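Local coordinates for vibralactone Cyclase (Boreostereum vibrans, PDB 6KD0), which probably catalyses the cyclization that forms the fused bicyclic beta-lactone of vibralactone, as a member of the alpha/beta hydrolase fold family, at residues G145-Y150 with A187-D192; Q204-P209 with P271-M276; P214-E219 with P261-S266. All blocks are in the same frame, centred on the assembly; numbering follows the deposited sequence.

Contact 1: residues G145-Y150 with A187-D192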
loop_
_atom_site.group_PDB
_atom_site.type_symbol
_atom_site.label_atom_id
_atom_site.label_comp_id
_atom_site.label_asym_id
_atom_site.label_seq_id
_atom_site.Cartn_x
_atom_site.Cartn_y
_atom_site.Cartn_z
ATOM N N GLY A 145 7.068 -12.850 -0.858
ATOM C CA GLY A 145 6.402 -11.768 -0.147
ATOM C C GLY A 145 4.898 -11.790 -0.338
ATOM O O GLY A 145 4.130 -11.667 0.626
ATOM N N ALA A 146 4.456 -11.984 -1.587
ATOM C CA ALA A 146 3.031 -12.049 -1.889
ATOM C C ALA A 146 2.359 -13.217 -1.174
ATOM O O ALA A 146 1.251 -13.080 -0.639
ATOM C CB ALA A 146 2.827 -12.138 -3.401
ATOM N N LYS A 147 3.015 -14.382 -1.155
ATOM C CA LYS A 147 2.445 -15.526 -0.458
ATOM C C LYS A 147 2.343 -15.268 1.043
ATOM O O LYS A 147 1.358 -15.669 1.666
ATOM C CB LYS A 147 3.255 -16.786 -0.757
ATOM C CG LYS A 147 3.022 -17.329 -2.177
ATOM C CD LYS A 147 3.691 -18.699 -2.360
ATOM C CE LYS A 147 3.547 -19.214 -3.790
ATOM N NZ LYS A 147 2.124 -19.186 -4.254
ATOM N N ASP A 148 3.340 -14.591 1.643
ATOM C CA ASP A 148 3.236 -14.214 3.058
ATOM C C ASP A 148 2.065 -13.271 3.292
ATOM O O ASP A 148 1.319 -13.424 4.265
ATOM C CB ASP A 148 4.517 -13.539 3.551
ATOM C CG ASP A 148 5.696 -14.511 3.694
ATOM O OD1 ASP A 148 5.535 -15.739 3.505
ATOM O OD2 ASP A 148 6.802 -14.016 4.004
ATOM N N VAL A 149 1.907 -12.272 2.425
ATOM C CA VAL A 149 0.785 -11.342 2.561
ATOM C C VAL A 149 -0.531 -12.103 2.505
ATOM O O VAL A 149 -1.465 -11.847 3.288
ATOM C CB VAL A 149 0.872 -10.259 1.471
ATOM C CG1 VAL A 149 -0.416 -9.431 1.411
ATOM C CG2 VAL A 149 2.101 -9.344 1.724
ATOM N N TYR A 150 -0.611 -13.090 1.615
ATOM C CA TYR A 150 -1.846 -13.852 1.476
ATOM C C TYR A 150 -2.091 -14.737 2.689
ATOM O O TYR A 150 -3.224 -14.854 3.164
ATOM C CB TYR A 150 -1.793 -14.696 0.209
ATOM C CG TYR A 150 -3.142 -15.229 -0.200
ATOM C CD1 TYR A 150 -4.142 -14.366 -0.634
ATOM C CD2 TYR A 150 -3.407 -16.585 -0.186
ATOM C CE1 TYR A 150 -5.370 -14.853 -1.026
ATOM C CE2 TYR A 150 -4.642 -17.077 -0.577
ATOM C CZ TYR A 150 -5.608 -16.212 -0.989
ATOM O OH TYR A 150 -6.827 -16.709 -1.394
ATOM N N ALA A 187 -5.780 -9.579 -3.608
ATOM C CA ALA A 187 -7.208 -9.392 -3.875
ATOM C C ALA A 187 -7.683 -10.269 -5.034
ATOM O O ALA A 187 -8.790 -10.840 -4.980
ATOM C CB ALA A 187 -7.486 -7.916 -4.155
ATOM N N HIS A 188 -6.856 -10.421 -6.080
ATOM C CA HIS A 188 -7.245 -11.364 -7.139
ATOM C C HIS A 188 -7.313 -12.796 -6.608
ATOM O O HIS A 188 -8.300 -13.529 -6.843
ATOM C CB HIS A 188 -6.274 -11.303 -8.308
ATOM C CG HIS A 188 -6.394 -10.058 -9.119
ATOM N ND1 HIS A 188 -5.890 -8.849 -8.691
ATOM C CD2 HIS A 188 -6.956 -9.829 -10.330
ATOM C CE1 HIS A 188 -6.122 -7.931 -9.611
ATOM N NE2 HIS A 188 -6.773 -8.498 -10.613
ATOM N N TRP A 189 -6.251 -13.215 -5.908
ATOM C CA TRP A 189 -6.222 -14.555 -5.325
ATOM C C TRP A 189 -7.444 -14.813 -4.448
ATOM O O TRP A 189 -8.064 -15.878 -4.524
ATOM C CB TRP A 189 -4.942 -14.744 -4.523
ATOM C CG TRP A 189 -3.724 -14.900 -5.358
ATOM C CD1 TRP A 189 -3.668 -15.121 -6.704
ATOM C CD2 TRP A 189 -2.378 -14.880 -4.893
ATOM N NE1 TRP A 189 -2.360 -15.220 -7.110
ATOM C CE2 TRP A 189 -1.548 -15.089 -6.010
ATOM C CE3 TRP A 189 -1.793 -14.707 -3.635
ATOM C CZ2 TRP A 189 -0.158 -15.148 -5.907
ATOM C CZ3 TRP A 189 -0.410 -14.750 -3.533
ATOM C CH2 TRP A 189 0.392 -14.964 -4.665
ATOM N N ALA A 190 -7.805 -13.838 -3.612
ATOM C CA ALA A 190 -8.903 -14.019 -2.671
ATOM C C ALA A 190 -10.232 -14.106 -3.401
ATOM O O ALA A 190 -11.123 -14.866 -2.992
ATOM C CB ALA A 190 -8.914 -12.872 -1.655
ATOM N N ARG A 191 -10.387 -13.322 -4.479
ATOM C CA ARG A 191 -11.594 -13.422 -5.282
ATOM C C ARG A 191 -11.792 -14.849 -5.749
ATOM O O ARG A 191 -12.903 -15.386 -5.679
ATOM C CB ARG A 191 -11.509 -12.481 -6.484
ATOM C CG ARG A 191 -12.680 -12.629 -7.444
ATOM C CD ARG A 191 -12.346 -12.005 -8.785
ATOM N NE ARG A 191 -11.192 -12.674 -9.383
ATOM C CZ ARG A 191 -10.469 -12.185 -10.384
ATOM N NH1 ARG A 191 -10.784 -11.017 -10.929
ATOM N NH2 ARG A 191 -9.436 -12.875 -10.851
ATOM N N ASP A 192 -10.712 -15.499 -6.170
ATOM C CA ASP A 192 -10.875 -16.838 -6.731
ATOM C C ASP A 192 -10.846 -17.969 -5.702
ATOM O O ASP A 192 -11.158 -19.114 -6.046
ATOM C CB ASP A 192 -9.807 -17.054 -7.790
ATOM C CG ASP A 192 -9.944 -16.069 -8.927
ATOM O OD1 ASP A 192 -11.103 -15.629 -9.174
ATOM O OD2 ASP A 192 -8.912 -15.708 -9.538
#
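Trp-189 drives the edge of its six-membered ring into one face of Tyr-150, a T-shaped pair with centroids 5.4 Å apart and planes at 85°. The leading atom is Trp-189 CE3, lying 3.7 Å from Tyr-150 CG. On Tyr-150, CG stands opposite the backbone N (chi1 -165°), which swings the ring out from helix 144-158 to lie against the backbone of helix 178-192. Trp-189 has CG opposite its carbonyl carbon instead (chi1 -73°), and its indole reaches back across the gap to helix 144-158. There CH2 meets Ala-146 CB at 3.9 Å, while CZ3 sits 3.7 Å from Ala-146 O, which is also the acceptor for Tyr-150 N in the helix. Farther along the phenol, Tyr-150 CE1 comes within 3.5 Å of Trp-189 CB, and Ala-190 CA lies at the ring edge. The hydroxyl lies beside Trp-189 O and Ala-190 CA and hydrogen-bonds to Asp-193 OD2, just past 187-192. Between the two segments, then, the helices are joined by aromatic and apolar packing, with the one hydroxyl satisfied at the margin; the bond to Asp-193 probably fixes how far the phenol reaches and so holds its face against the indole edge.

Contact 2: residues Q204-P209 with P271-M276; sequences QLVQYP and PPLFFM
Gln-204 to Gln-207 and Leu-273 to Met-276 run as neighbouring parallel strands, each residue paired in order with its counterpart. Five backbone hydrogen bonds join the two segments. The shortest, from Tyr-208 N to Met-276 O at 2.7 Å, carries the pairing one residue past the end of the first strand; at the other end Gln-204 N donates to Pro-272 O over 2.8 Å. Between them Phe-274 uses both its N and its O, toward Gln-204 and Val-206, and Met-276 N closes on Val-206 O. CA-H...O contacts support these bonds, among them Leu-205 CA to Phe-274 O at 3.3 Å. One water adds a polar bridge, donating to Gln-204 OE1 (2.8 Å) and to Pro-271 O (2.9 Å).

Apolar packing differs on the two faces. On one, Val-206 puts CG2 between its backbone N and carbonyl carbon, where it meets Phe-275 CD2 at 3.5 Å. The far end of the same phenyl ring is met by Pro-209, whose CD lies 3.6 Å from Phe-275 CZ. On the other face Leu-205 lies alongside Phe-274, CD1 to CD1 at 3.6 Å, and Gln-207 runs beside the sulfur of Met-276 while its amide oxygen bonds to Gln-176.

These are inner strands of the alpha/beta hydrolase sheet, between strands 171-176 and 301-307. Gln-204 and Val-206 pack against helix 178-192; Gln-207, Phe-274 and Met-276 pack against helix 321-338, and Tyr-208 reaches Ser-177 and His-311, two members of the probable catalytic triad.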
loop_
_atom_site.group_PDB
_atom_site.type_symbol
_atom_site.label_atom_id
_atom_site.label_comp_id
_atom_site.label_asym_id
_atom_site.label_seq_id
_atom_site.Cartn_x
_atom_site.Cartn_y
_atom_site.Cartn_z
ATOM N N GLN A 204 -10.847 -2.170 -1.195
ATOM C CA GLN A 204 -9.406 -2.138 -1.342
ATOM C C GLN A 204 -8.921 -0.716 -1.560
ATOM O O GLN A 204 -9.474 0.012 -2.383
ATOM C CB GLN A 204 -8.952 -3.007 -2.512
ATOM C CG GLN A 204 -7.471 -2.884 -2.780
ATOM C CD GLN A 204 -6.966 -4.057 -3.566
ATOM O OE1 GLN A 204 -7.662 -4.559 -4.447
ATOM N NE2 GLN A 204 -5.765 -4.523 -3.242
ATOM N N LEU A 205 -7.866 -0.335 -0.845
ATOM C CA LEU A 205 -7.224 0.961 -1.014
ATOM C C LEU A 205 -5.770 0.723 -1.367
ATOM O O LEU A 205 -5.101 -0.075 -0.703
ATOM C CB LEU A 205 -7.313 1.803 0.264
ATOM C CG LEU A 205 -6.797 3.245 0.158
ATOM C CD1 LEU A 205 -7.606 4.151 1.075
ATOM C CD2 LEU A 205 -5.311 3.352 0.499
ATOM N N VAL A 206 -5.269 1.414 -2.393
ATOM C CA VAL A 206 -3.838 1.336 -2.673
ATOM C C VAL A 206 -3.286 2.729 -2.938
ATOM O O VAL A 206 -3.986 3.631 -3.417
ATOM C CB VAL A 206 -3.500 0.377 -3.846
ATOM C CG1 VAL A 206 -3.947 -1.041 -3.522
ATOM C CG2 VAL A 206 -4.129 0.857 -5.127
ATOM N N GLN A 207 -2.011 2.903 -2.616
ATOM C CA GLN A 207 -1.315 4.158 -2.868
ATOM C C GLN A 207 -0.142 3.869 -3.789
ATOM O O GLN A 207 0.747 3.091 -3.428
ATOM C CB GLN A 207 -0.829 4.798 -1.562
ATOM C CG GLN A 207 -1.894 4.910 -0.470
ATOM C CD GLN A 207 -1.307 5.212 0.904
ATOM O OE1 GLN A 207 -0.281 4.649 1.289
ATOM N NE2 GLN A 207 -1.968 6.089 1.663
ATOM N N TYR A 208 -0.143 4.501 -4.968
ATOM C CA TYR A 208 0.939 4.519 -5.955
ATOM C C TYR A 208 1.693 3.191 -6.070
ATOM O O TYR A 208 2.915 3.179 -5.913
ATOM C CB TYR A 208 1.905 5.689 -5.639
ATOM C CG TYR A 208 2.275 5.939 -4.171
ATOM C CD1 TYR A 208 3.252 5.187 -3.535
ATOM C CD2 TYR A 208 1.659 6.954 -3.424
ATOM C CE1 TYR A 208 3.604 5.408 -2.210
ATOM C CE2 TYR A 208 2.000 7.175 -2.086
ATOM C CZ TYR A 208 2.977 6.405 -1.489
ATOM O OH TYR A 208 3.346 6.587 -0.164
ATOM N N PRO A 209 1.023 2.072 -6.370
ATOM C CA PRO A 209 1.721 0.749 -6.454
ATOM C C PRO A 209 2.397 0.537 -7.796
ATOM O O PRO A 209 1.922 1.046 -8.822
ATOM C CB PRO A 209 0.571 -0.260 -6.282
ATOM C CG PRO A 209 -0.605 0.462 -6.937
ATOM C CD PRO A 209 -0.444 1.914 -6.488
ATOM N N PRO A 271 -12.843 -6.123 -5.297
ATOM C CA PRO A 271 -13.507 -5.202 -4.362
ATOM C C PRO A 271 -13.481 -3.781 -4.888
ATOM O O PRO A 271 -12.625 -3.424 -5.714
ATOM C CB PRO A 271 -12.683 -5.332 -3.067
ATOM C CG PRO A 271 -11.825 -6.540 -3.240
ATOM C CD PRO A 271 -11.643 -6.751 -4.712
ATOM N N PRO A 272 -14.422 -2.945 -4.451
ATOM C CA PRO A 272 -14.359 -1.525 -4.796
ATOM C C PRO A 272 -12.984 -0.978 -4.444
ATOM O O PRO A 272 -12.395 -1.350 -3.432
ATOM C CB PRO A 272 -15.465 -0.891 -3.945
ATOM C CG PRO A 272 -16.351 -2.020 -3.526
ATOM C CD PRO A 272 -15.545 -3.284 -3.558
ATOM N N LEU A 273 -12.463 -0.116 -5.310
ATOM C CA LEU A 273 -11.061 0.273 -5.287
ATOM C C LEU A 273 -10.928 1.778 -5.127
ATOM O O LEU A 273 -11.427 2.533 -5.965
ATOM C CB LEU A 273 -10.361 -0.177 -6.567
ATOM C CG LEU A 273 -8.938 0.337 -6.754
ATOM C CD1 LEU A 273 -8.021 -0.202 -5.662
ATOM C CD2 LEU A 273 -8.434 -0.071 -8.129
ATOM N N PHE A 274 -10.202 2.200 -4.091
ATOM C CA PHE A 274 -9.819 3.590 -3.871
ATOM C C PHE A 274 -8.328 3.693 -4.171
ATOM O O PHE A 274 -7.506 3.094 -3.466
ATOM C CB PHE A 274 -10.143 4.030 -2.441
ATOM C CG PHE A 274 -9.963 5.516 -2.186
ATOM C CD1 PHE A 274 -8.731 6.034 -1.819
ATOM C CD2 PHE A 274 -11.046 6.378 -2.256
ATOM C CE1 PHE A 274 -8.578 7.390 -1.567
ATOM C CE2 PHE A 274 -10.902 7.737 -2.011
ATOM C CZ PHE A 274 -9.661 8.244 -1.662
ATOM N N PHE A 275 -7.989 4.453 -5.209
ATOM C CA PHE A 275 -6.646 4.503 -5.762
ATOM C C PHE A 275 -6.070 5.894 -5.548
ATOM O O PHE A 275 -6.727 6.898 -5.851
ATOM C CB PHE A 275 -6.683 4.156 -7.254
ATOM C CG PHE A 275 -5.364 3.745 -7.811
ATOM C CD1 PHE A 275 -4.388 4.688 -8.079
ATOM C CD2 PHE A 275 -5.099 2.401 -8.076
ATOM C CE1 PHE A 275 -3.157 4.305 -8.595
ATOM C CE2 PHE A 275 -3.869 2.019 -8.597
ATOM C CZ PHE A 275 -2.909 2.971 -8.851
ATOM N N MET A 276 -4.856 5.962 -5.009
ATOM C CA MET A 276 -4.206 7.236 -4.742
ATOM C C MET A 276 -2.908 7.290 -5.526
ATOM O O MET A 276 -2.100 6.365 -5.446
ATOM C CB MET A 276 -3.937 7.407 -3.248
ATOM C CG MET A 276 -5.170 7.212 -2.421
ATOM S SD MET A 276 -4.855 7.505 -0.686
ATOM C CE MET A 276 -4.761 9.296 -0.670
HETATM O O HOH W 1 -9.812 -3.976 -6.138
#

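Contact 3: residues P214-E219 with P261-S266; sequences PEAMPE and PLLFPS
Leu-262, whose side chain packs on Met-217 and Pro-218, has its backbone O hydrogen-bonded to His-267 NE2, and its backbone is also bonded to Thr-211. These bonds tether the short 3-10 turn at 261-263, which presents two successive leucines to the loop 214-219. Leu-262 carries CG opposite its backbone N (chi1 -171°), and its CD2 is the methyl that touches: 4.0 Å from Met-217 SD and 4.1 Å from Pro-218 CD. Met-217 starts off in another direction, its CB pointing away, but bends at chi2 and chi3 (63° and 59°), and the fold brings the sulfur back to that methyl.

Leu-263 works with both branches. Its CD1 lies 3.6 Å from Ala-216 CB, and its CD2 reaches the Pro-218 ring at CG, 3.8 Å away, so the forked end of the side chain spans Ala-216 and Pro-218. The same two methyls border the carbonyl of Ala-216, CD1 at 3.7 Å from its O. Exchanging Leu-263 for an alanine here takes away the methyls that meet Ala-216 CB and Pro-218 CG, and would probably open a gap between the two loops, with the proline left to Leu-262.

Behind Leu-262 stands helix 284-296, with Leu-289 touching both this leucine and Met-217, while Cys-212 also meets both side chains. The side chains that meet are apolar, with Ala-216 O the polar atom beside the Leu-263 methyls. Van der Waals contact therefore joins the two loops here, and the polar bonds of Leu-262 run to His-267 and Thr-211, outside the contact.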
loop_
_atom_site.group_PDB
_atom_site.type_symbol
_atom_site.label_atom_id
_atom_site.label_comp_id
_atom_site.label_asym_id
_atom_site.label_seq_id
_atom_site.Cartn_x
_atom_site.Cartn_y
_atom_site.Cartn_z
ATOM N N PRO A 214 8.346 -3.971 -16.273
ATOM C CA PRO A 214 8.504 -3.306 -17.583
ATOM C C PRO A 214 8.694 -4.273 -18.737
ATOM O O PRO A 214 8.238 -4.012 -19.859
ATOM C CB PRO A 214 9.745 -2.428 -17.368
ATOM C CG PRO A 214 9.732 -2.135 -15.903
ATOM C CD PRO A 214 9.245 -3.405 -15.251
ATOM N N GLU A 215 9.354 -5.400 -18.498
ATOM C CA GLU A 215 9.551 -6.371 -19.564
ATOM C C GLU A 215 8.284 -7.147 -19.893
ATOM O O GLU A 215 8.266 -7.862 -20.898
ATOM C CB GLU A 215 10.695 -7.312 -19.186
ATOM C CG GLU A 215 11.993 -6.541 -18.936
ATOM C CD GLU A 215 13.203 -7.434 -18.745
ATOM O OE1 GLU A 215 14.338 -6.936 -18.913
ATOM O OE2 GLU A 215 13.020 -8.625 -18.416
ATOM N N ALA A 216 7.224 -7.007 -19.098
ATOM C CA ALA A 216 5.958 -7.682 -19.359
ATOM C C ALA A 216 4.820 -6.726 -19.696
ATOM O O ALA A 216 3.675 -7.173 -19.811
ATOM C CB ALA A 216 5.558 -8.543 -18.155
ATOM N N MET A 217 5.096 -5.430 -19.824
ATOM C CA MET A 217 4.065 -4.475 -20.198
ATOM C C MET A 217 3.474 -4.865 -21.550
ATOM O O MET A 217 4.224 -5.011 -22.525
ATOM C CB MET A 217 4.650 -3.070 -20.273
ATOM C CG MET A 217 3.651 -1.999 -20.613
ATOM S SD MET A 217 2.382 -1.848 -19.353
ATOM C CE MET A 217 3.377 -1.467 -17.909
ATOM N N PRO A 218 2.160 -5.047 -21.655
ATOM C CA PRO A 218 1.581 -5.456 -22.941
ATOM C C PRO A 218 1.839 -4.399 -24.002
ATOM O O PRO A 218 1.757 -3.196 -23.740
ATOM C CB PRO A 218 0.090 -5.602 -22.627
ATOM C CG PRO A 218 0.049 -5.851 -21.160
ATOM C CD PRO A 218 1.130 -4.969 -20.611
ATOM N N GLU A 219 2.198 -4.873 -25.199
ATOM C CA GLU A 219 2.580 -3.970 -26.283
ATOM C C GLU A 219 1.530 -2.886 -26.507
ATOM O O GLU A 219 1.867 -1.702 -26.640
ATOM C CB GLU A 219 2.815 -4.769 -27.567
ATOM C CG GLU A 219 3.611 -4.016 -28.630
ATOM C CD GLU A 219 5.023 -3.670 -28.183
ATOM O OE1 GLU A 219 5.679 -4.506 -27.516
ATOM O OE2 GLU A 219 5.481 -2.556 -28.518
ATOM N N PRO A 261 0.486 -7.732 -11.200
ATOM C CA PRO A 261 -0.971 -7.886 -11.049
ATOM C C PRO A 261 -1.780 -7.321 -12.205
ATOM O O PRO A 261 -2.939 -7.718 -12.370
ATOM C CB PRO A 261 -1.270 -7.142 -9.740
ATOM C CG PRO A 261 -0.096 -6.205 -9.554
ATOM C CD PRO A 261 1.080 -6.969 -10.088
ATOM N N LEU A 262 -1.224 -6.375 -12.975
ATOM C CA LEU A 262 -1.857 -5.906 -14.202
ATOM C C LEU A 262 -2.255 -7.056 -15.121
ATOM O O LEU A 262 -3.242 -6.944 -15.863
ATOM C CB LEU A 262 -0.910 -4.963 -14.951
ATOM C CG LEU A 262 -1.465 -4.195 -16.150
ATOM C CD1 LEU A 262 -2.322 -3.022 -15.657
ATOM C CD2 LEU A 262 -0.329 -3.695 -17.033
ATOM N N LEU A 263 -1.515 -8.167 -15.071
ATOM C CA LEU A 263 -1.615 -9.252 -16.041
ATOM C C LEU A 263 -2.504 -10.418 -15.591
ATOM O O LEU A 263 -2.522 -11.456 -16.266
ATOM C CB LEU A 263 -0.214 -9.781 -16.364
ATOM C CG LEU A 263 0.772 -8.710 -16.845
ATOM C CD1 LEU A 263 2.127 -9.309 -17.187
ATOM C CD2 LEU A 263 0.205 -7.948 -18.054
ATOM N N PHE A 264 -3.219 -10.295 -14.480
ATOM C CA PHE A 264 -4.254 -11.286 -14.193
ATOM C C PHE A 264 -5.221 -11.363 -15.369
ATOM O O PHE A 264 -5.593 -10.327 -15.937
ATOM C CB PHE A 264 -5.028 -10.949 -12.916
ATOM C CG PHE A 264 -4.359 -11.435 -11.671
ATOM C CD1 PHE A 264 -4.501 -12.748 -11.264
ATOM C CD2 PHE A 264 -3.556 -10.583 -10.925
ATOM C CE1 PHE A 264 -3.880 -13.208 -10.120
ATOM C CE2 PHE A 264 -2.921 -11.040 -9.779
ATOM C CZ PHE A 264 -3.078 -12.352 -9.379
ATOM N N PRO A 265 -5.634 -12.569 -15.769
ATOM C CA PRO A 265 -6.553 -12.698 -16.912
ATOM C C PRO A 265 -7.839 -11.911 -16.747
ATOM O O PRO A 265 -8.389 -11.419 -17.739
ATOM C CB PRO A 265 -6.826 -14.205 -16.969
ATOM C CG PRO A 265 -5.635 -14.833 -16.302
ATOM C CD PRO A 265 -5.186 -13.871 -15.247
ATOM N N SER A 266 -8.334 -11.759 -15.532
ATOM C CA SER A 266 -9.572 -11.039 -15.311
ATOM C C SER A 266 -9.454 -10.111 -14.112
ATOM O O SER A 266 -8.921 -10.494 -13.061
ATOM C CB SER A 266 -10.726 -12.003 -15.091
ATOM O OG SER A 266 -11.860 -11.288 -14.657
#

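Helix 178-192 ties the three contacts together. Contact 1 uses its C-terminal part; its centre lies about 15 Å from that of contact 2 and about 17 Å from that of contact 3. Ala-187 CB packs 3.4 Å from Gln-204 OE1, joining contact 1 to contact 2. Toward contact 3, His-188 stacks on Phe-264, and Arg-191 NH1 probably hydrogen-bonds to Ser-266 O at 2.9 Å. Contacts 2 and 3 do not touch, their nearest atoms being about 7 Å apart, although the chain between the paired strands of contact 2 contains both loops of contact 3. Of the three, contact 2 lies beside the probable Ser-177, His-311, Asp-281 triad, through Tyr-208.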